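Local atomic coordinates of PlaB phospholipase (Legionella pneumophila, PDB entry 6ZTI), a protein that acts as a phospholipase of the alpha/beta hydrolase class, linked to virulence, whose activity is controlled by NAD(H)-mediated tetramerization. Residues Ser192-Phe204 with Met256-Asn270. Residues are numbered along the deposited sequence; the frame is centred on the assembly and turned at random.
With SND (thionicotinamide-adenine-dinucleotide), chain I.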
loop_
_atom_site.group_PDB
_atom_site.type_symbol
_atom_site.label_atom_id
_atom_site.label_comp_id
_atom_site.label_asym_id
_atom_site.label_seq_id
_atom_site.Cartn_x
_atom_site.Cartn_y
_atom_site.Cartn_z
ATOM N N SER B 192 43.895 -1.127 -2.161
ATOM C CA SER B 192 42.593 -0.527 -2.384
ATOM C C SER B 192 42.625 0.973 -2.110
ATOM O O SER B 192 43.276 1.430 -1.163
ATOM C CB SER B 192 41.565 -1.202 -1.479
ATOM O OG SER B 192 40.268 -0.767 -1.818
ATOM N N PHE B 193 41.908 1.741 -2.932
ATOM C CA PHE B 193 41.909 3.196 -2.829
ATOM C C PHE B 193 40.525 3.745 -3.142
ATOM O O PHE B 193 39.813 3.220 -4.005
ATOM C CB PHE B 193 42.905 3.854 -3.809
ATOM C CG PHE B 193 44.225 3.154 -3.908
ATOM C CD1 PHE B 193 44.339 1.953 -4.594
ATOM C CD2 PHE B 193 45.364 3.713 -3.349
ATOM C CE1 PHE B 193 45.555 1.312 -4.690
ATOM C CE2 PHE B 193 46.593 3.075 -3.456
ATOM C CZ PHE B 193 46.687 1.875 -4.124
ATOM N N VAL B 194 40.163 4.833 -2.463
ATOM C CA VAL B 194 38.963 5.598 -2.777
ATOM C C VAL B 194 39.378 7.011 -3.145
ATOM O O VAL B 194 40.102 7.673 -2.392
ATOM C CB VAL B 194 37.965 5.616 -1.611
ATOM C CG1 VAL B 194 36.853 6.639 -1.891
ATOM C CG2 VAL B 194 37.395 4.191 -1.394
ATOM N N LEU B 195 38.967 7.455 -4.316
ATOM C CA LEU B 195 39.135 8.842 -4.707
ATOM C C LEU B 195 37.768 9.427 -5.005
ATOM O O LEU B 195 36.928 8.772 -5.620
ATOM C CB LEU B 195 40.046 8.959 -5.928
ATOM C CG LEU B 195 41.453 8.361 -5.807
ATOM C CD1 LEU B 195 42.177 8.398 -7.156
ATOM C CD2 LEU B 195 42.278 9.092 -4.788
ATOM N N THR B 196 37.523 10.647 -4.547
ATOM C CA THR B 196 36.273 11.294 -4.913
ATOM C C THR B 196 36.469 12.802 -4.896
ATOM O O THR B 196 37.535 13.312 -4.539
ATOM C CB THR B 196 35.138 10.867 -3.981
ATOM O OG1 THR B 196 33.880 11.250 -4.551
ATOM C CG2 THR B 196 35.320 11.513 -2.665
ATOM N N GLY B 197 35.426 13.511 -5.324
ATOM C CA GLY B 197 35.424 14.952 -5.307
ATOM C C GLY B 197 34.180 15.431 -4.583
ATOM O O GLY B 197 33.291 14.641 -4.252
ATOM N N GLN B 198 34.127 16.741 -4.353
ATOM C CA GLN B 198 32.997 17.350 -3.658
ATOM C C GLN B 198 32.552 18.645 -4.326
ATOM O O GLN B 198 32.035 19.550 -3.659
ATOM C CB GLN B 198 33.334 17.621 -2.199
ATOM C CG GLN B 198 34.576 18.421 -1.986
ATOM C CD GLN B 198 34.672 18.850 -0.558
ATOM O OE1 GLN B 198 34.488 18.040 0.352
ATOM N NE2 GLN B 198 34.911 20.128 -0.342
ATOM N N LYS B 199 32.717 18.730 -5.636
ATOM C CA LYS B 199 32.294 19.874 -6.430
ATOM C C LYS B 199 30.949 19.565 -7.083
ATOM O O LYS B 199 30.769 18.483 -7.646
ATOM C CB LYS B 199 33.338 20.175 -7.512
ATOM C CG LYS B 199 33.360 21.600 -8.006
ATOM C CD LYS B 199 33.997 22.518 -6.971
ATOM C CE LYS B 199 34.225 23.910 -7.539
ATOM N NZ LYS B 199 34.440 24.917 -6.462
ATOM N N ILE B 200 30.002 20.498 -7.002
ATOM C CA ILE B 200 28.747 20.372 -7.736
ATOM C C ILE B 200 28.964 20.948 -9.121
ATOM O O ILE B 200 29.517 22.045 -9.265
ATOM C CB ILE B 200 27.591 21.100 -7.030
ATOM C CG1 ILE B 200 27.391 20.580 -5.606
ATOM C CG2 ILE B 200 26.305 20.960 -7.856
ATOM C CD1 ILE B 200 27.177 19.077 -5.502
ATOM N N ASP B 201 28.552 20.213 -10.148
ATOM C CA ASP B 201 28.474 20.819 -11.473
ATOM C C ASP B 201 27.139 21.554 -11.508
ATOM O O ASP B 201 26.077 20.950 -11.692
ATOM C CB ASP B 201 28.603 19.804 -12.599
ATOM C CG ASP B 201 28.709 20.483 -13.973
ATOM O OD1 ASP B 201 28.268 21.643 -14.085
ATOM O OD2 ASP B 201 29.239 19.887 -14.934
ATOM N N ARG B 202 27.195 22.871 -11.314
ATOM C CA ARG B 202 25.990 23.646 -11.045
ATOM C C ARG B 202 25.111 23.805 -12.275
ATOM O O ARG B 202 23.966 24.251 -12.138
ATOM C CB ARG B 202 26.388 25.005 -10.459
ATOM C CG ARG B 202 27.159 24.836 -9.146
ATOM C CD ARG B 202 27.009 26.003 -8.195
ATOM N NE ARG B 202 27.663 25.699 -6.937
ATOM C CZ ARG B 202 27.091 25.032 -5.942
ATOM N NH1 ARG B 202 25.837 24.603 -6.042
ATOM N NH2 ARG B 202 27.780 24.792 -4.840
ATOM N N GLN B 203 25.617 23.445 -13.458
ATOM C CA GLN B 203 24.781 23.389 -14.651
ATOM C C GLN B 203 23.753 22.272 -14.581
ATOM O O GLN B 203 22.785 22.290 -15.344
ATOM C CB GLN B 203 25.635 23.177 -15.903
ATOM C CG GLN B 203 26.606 24.284 -16.206
ATOM C CD GLN B 203 27.201 24.157 -17.601
ATOM O OE1 GLN B 203 26.968 23.168 -18.303
ATOM N NE2 GLN B 203 27.963 25.164 -18.013
ATOM N N PHE B 204 23.946 21.297 -13.701
ATOM C CA PHE B 204 23.102 20.113 -13.649
ATOM C C PHE B 204 22.390 20.006 -12.308
ATOM O O PHE B 204 22.176 18.916 -11.779
ATOM C CB PHE B 204 23.922 18.852 -13.924
ATOM C CG PHE B 204 24.623 18.856 -15.260
ATOM C CD1 PHE B 204 24.170 19.651 -16.306
ATOM C CD2 PHE B 204 25.738 18.059 -15.469
ATOM C CE1 PHE B 204 24.820 19.655 -17.536
ATOM C CE2 PHE B 204 26.390 18.056 -16.697
ATOM C CZ PHE B 204 25.929 18.856 -17.730
ATOM N N MET B 256 42.209 2.449 4.760
ATOM C CA MET B 256 42.240 2.458 3.306
ATOM C C MET B 256 42.556 3.862 2.810
ATOM O O MET B 256 42.039 4.851 3.340
ATOM C CB MET B 256 40.899 1.990 2.712
ATOM C CG MET B 256 40.932 1.818 1.190
ATOM S SD MET B 256 39.428 1.126 0.426
ATOM C CE MET B 256 39.384 -0.500 1.190
ATOM N N ALA B 257 43.401 3.936 1.784
ATOM C CA ALA B 257 43.710 5.206 1.144
ATOM C C ALA B 257 42.428 5.939 0.768
ATOM O O ALA B 257 41.472 5.342 0.271
ATOM C CB ALA B 257 44.564 4.963 -0.106
ATOM N N PHE B 258 42.409 7.244 1.022
ATOM C CA PHE B 258 41.209 8.047 0.827
ATOM C C PHE B 258 41.626 9.460 0.476
ATOM O O PHE B 258 42.320 10.116 1.256
ATOM C CB PHE B 258 40.326 8.042 2.083
ATOM C CG PHE B 258 39.119 8.931 1.981
ATOM C CD1 PHE B 258 38.091 8.615 1.119
ATOM C CD2 PHE B 258 39.017 10.089 2.742
ATOM C CE1 PHE B 258 36.990 9.426 1.007
ATOM C CE2 PHE B 258 37.923 10.892 2.640
ATOM C CZ PHE B 258 36.901 10.561 1.767
ATOM N N GLY B 259 41.179 9.932 -0.675
ATOM C CA GLY B 259 41.492 11.274 -1.114
ATOM C C GLY B 259 40.267 11.961 -1.661
ATOM O O GLY B 259 39.496 11.371 -2.418
ATOM N N VAL B 260 40.085 13.213 -1.264
ATOM C CA VAL B 260 39.098 14.106 -1.856
ATOM C C VAL B 260 39.863 15.037 -2.793
ATOM O O VAL B 260 40.628 15.898 -2.346
ATOM C CB VAL B 260 38.316 14.883 -0.788
ATOM C CG1 VAL B 260 37.295 15.800 -1.421
ATOM C CG2 VAL B 260 37.620 13.924 0.204
ATOM N N LEU B 261 39.692 14.846 -4.054
ATOM C CA LEU B 261 40.413 15.584 -5.085
ATOM C C LEU B 261 39.716 16.903 -5.409
ATOM O O LEU B 261 38.492 17.007 -5.297
ATOM C CB LEU B 261 40.511 14.750 -6.353
ATOM C CG LEU B 261 41.147 13.367 -6.213
ATOM C CD1 LEU B 261 41.277 12.682 -7.595
ATOM C CD2 LEU B 261 42.502 13.476 -5.536
ATOM N N PRO B 262 40.466 17.920 -5.842
ATOM C CA PRO B 262 39.871 19.246 -6.059
ATOM C C PRO B 262 39.159 19.398 -7.395
ATOM O O PRO B 262 39.649 18.967 -8.444
ATOM C CB PRO B 262 41.087 20.182 -5.999
ATOM C CG PRO B 262 42.191 19.351 -6.562
ATOM C CD PRO B 262 41.929 17.948 -6.014
ATOM N N GLY B 263 38.003 20.059 -7.342
ATOM C CA GLY B 263 37.341 20.583 -8.524
ATOM C C GLY B 263 36.569 19.582 -9.342
ATOM O O GLY B 263 36.309 19.829 -10.524
ATOM N N LEU B 264 36.168 18.469 -8.751
ATOM C CA LEU B 264 35.637 17.336 -9.495
ATOM C C LEU B 264 34.251 16.956 -8.993
ATOM O O LEU B 264 34.034 16.834 -7.781
ATOM C CB LEU B 264 36.595 16.150 -9.382
ATOM C CG LEU B 264 37.994 16.321 -9.985
ATOM C CD1 LEU B 264 38.775 15.057 -9.765
ATOM C CD2 LEU B 264 37.921 16.633 -11.464
ATOM N N SER B 265 33.318 16.757 -9.931
ATOM C CA SER B 265 31.950 16.353 -9.642
ATOM C C SER B 265 31.786 14.880 -9.991
ATOM O O SER B 265 32.743 14.193 -10.344
ATOM C CB SER B 265 30.953 17.206 -10.423
ATOM O OG SER B 265 31.078 16.971 -11.823
ATOM N N HIS B 266 30.553 14.382 -9.923
ATOM C CA HIS B 266 30.343 12.962 -10.192
ATOM C C HIS B 266 30.478 12.636 -11.674
ATOM O O HIS B 266 31.108 11.635 -12.039
ATOM C CB HIS B 266 28.970 12.527 -9.690
ATOM C CG HIS B 266 28.823 11.040 -9.543
ATOM N ND1 HIS B 266 29.481 10.320 -8.568
ATOM C CD2 HIS B 266 28.085 10.143 -10.240
ATOM C CE1 HIS B 266 29.156 9.043 -8.671
ATOM N NE2 HIS B 266 28.304 8.911 -9.671
ATOM N N SER B 267 29.897 13.468 -12.539
ATOM C CA SER B 267 29.665 13.136 -13.930
ATOM C C SER B 267 29.874 14.369 -14.791
ATOM O O SER B 267 30.092 15.479 -14.293
ATOM C CB SER B 267 28.241 12.595 -14.119
ATOM O OG SER B 267 28.060 11.418 -13.366
ATOM N N GLY B 268 29.810 14.159 -16.096
ATOM C CA GLY B 268 29.808 15.253 -17.045
ATOM C C GLY B 268 31.182 15.531 -17.616
ATOM O O GLY B 268 32.217 15.324 -16.966
ATOM N N LYS B 269 31.202 16.019 -18.860
ATOM C CA LYS B 269 32.477 16.311 -19.513
ATOM C C LYS B 269 33.163 17.547 -18.927
ATOM O O LYS B 269 34.385 17.671 -19.043
ATOM C CB LYS B 269 32.269 16.472 -21.026
ATOM C CG LYS B 269 31.922 15.156 -21.730
ATOM C CD LYS B 269 32.198 15.202 -23.218
ATOM C CE LYS B 269 31.043 15.808 -23.996
ATOM N NZ LYS B 269 31.284 15.728 -25.471
ATOM N N ASN B 270 32.420 18.437 -18.263
ATOM C CA ASN B 270 33.033 19.628 -17.674
ATOM C C ASN B 270 34.003 19.249 -16.560
ATOM O O ASN B 270 35.206 19.535 -16.637
ATOM C CB ASN B 270 31.959 20.575 -17.120
ATOM C CG ASN B 270 31.041 21.134 -18.191
ATOM O OD1 ASN B 270 31.484 21.514 -19.276
ATOM N ND2 ASN B 270 29.744 21.202 -17.880
HETATM P PA SND I . 17.439 25.162 -2.497
HETATM O O1A SND I . 17.931 25.005 -3.908
HETATM O O2A SND I . 18.217 24.401 -1.445
HETATM O O5B SND I . 15.876 24.738 -2.393
HETATM C C5B SND I . 15.175 24.569 -1.144
HETATM C C4B SND I . 13.985 23.704 -1.483
HETATM O O4B SND I . 13.243 24.329 -2.558
HETATM C C3B SND I . 14.323 22.306 -1.992
HETATM O O3B SND I . 13.291 21.377 -1.697
HETATM C C2B SND I . 14.431 22.525 -3.498
HETATM O O2B SND I . 14.211 21.324 -4.226
HETATM C C1B SND I . 13.293 23.524 -3.719
HETATM N N9A SND I . 13.453 24.401 -4.879
HETATM C C8A SND I . 14.610 24.983 -5.328
HETATM N N7A SND I . 14.457 25.707 -6.409
HETATM C C5A SND I . 13.105 25.596 -6.693
HETATM C C6A SND I . 12.305 26.113 -7.729
HETATM N N6A SND I . 12.775 26.874 -8.720
HETATM N N1A SND I . 10.988 25.807 -7.720
HETATM C C2A SND I . 10.516 25.029 -6.743
HETATM N N3A SND I . 11.176 24.469 -5.727
HETATM C C4A SND I . 12.473 24.796 -5.756
HETATM O O3 SND I . 17.307 26.682 -2.053
HETATM P PN SND I . 18.074 28.065 -2.282
HETATM O O1N SND I . 19.528 27.806 -2.249
HETATM O O2N SND I . 17.501 29.071 -1.363
HETATM O O5D SND I . 17.618 28.355 -3.781
HETATM C C5D SND I . 17.625 29.667 -4.361
HETATM C C4D SND I . 17.749 29.480 -5.851
HETATM O O4D SND I . 19.059 28.954 -6.169
HETATM C C3D SND I . 16.736 28.513 -6.468
HETATM O O3D SND I . 16.243 29.093 -7.666
HETATM C C2D SND I . 17.563 27.244 -6.689
HETATM O O2D SND I . 17.115 26.426 -7.763
HETATM C C1D SND I . 18.917 27.849 -7.015
HETATM N N1N SND I . 19.995 26.872 -6.687
HETATM C C2N SND I . 20.814 26.533 -7.696
HETATM C C3N SND I . 21.885 25.696 -7.463
HETATM C C7N SND I . 22.781 25.273 -8.571
HETATM S S7N SND I . 24.132 24.354 -8.263
HETATM N N7N SND I . 22.441 25.648 -9.787
HETATM C C4N SND I . 22.093 25.227 -6.174
HETATM C C5N SND I . 21.222 25.577 -5.159
HETATM C C6N SND I . 20.166 26.404 -5.436
HETATM O O HOH W 1 33.539 13.636 -7.639
HETATM O O HOH W 2 36.178 18.483 -5.212
HETATM O O HOH W 3 30.782 17.998 -15.446
#
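With chi1 at 176°, Phe258 swings its CG away from the backbone N and turns the edge of its ring to Val194, whose CG1, likewise anti to N (169°), lies near the ring plane, 3.8 Å from CD1. Val194 CG2, the other branch, sits loosely 4.1 Å from Met256 SD; the helix 223-226 covers this face through Thr226 and Val223. On the reverse side of the sheet Phe193 CD2 touches Ala257 CB, and Leu195 CB nears Leu261 CD1 beneath the helix 286-296. Gly259, with no side chain, lies beside Leu195 there. Between the faces run the parallel strands 192-197 and 257-261, the last pair of the six-stranded parallel sheet of the alpha/beta hydrolase domain, with 257-261 outermost in this chain. Four backbone bonds alternate across them, from Val194 N to Ala257 O (3.1 Å) through Gly259 N to Val194 O and Thr196 N to Gly259 O, ending in a short one from Leu261 N to Thr196 O (2.7 Å). Beyond it residues 262-263 loop out and the register slips, setting Gly197 beside Leu264; a water accepts from Gln198 N and donates to Leu261 O, and Lys199 N bonds to Leu264 O at 3.2 Å. Farther out, Asn270 ND2 gives a nearly straight bond (165°) to the syn lone pair of Asp201 OD2, 3.3 Å away, doubtful because Asn270 has two conformers. Asp201 OD1 meanwhile accepts from Gln203 N, closing an Asx turn around Arg202, whose carbonyl O receives thio-NAD N7N at 3.1 Å, while its guanidinium forms a salt bridge with Glu324.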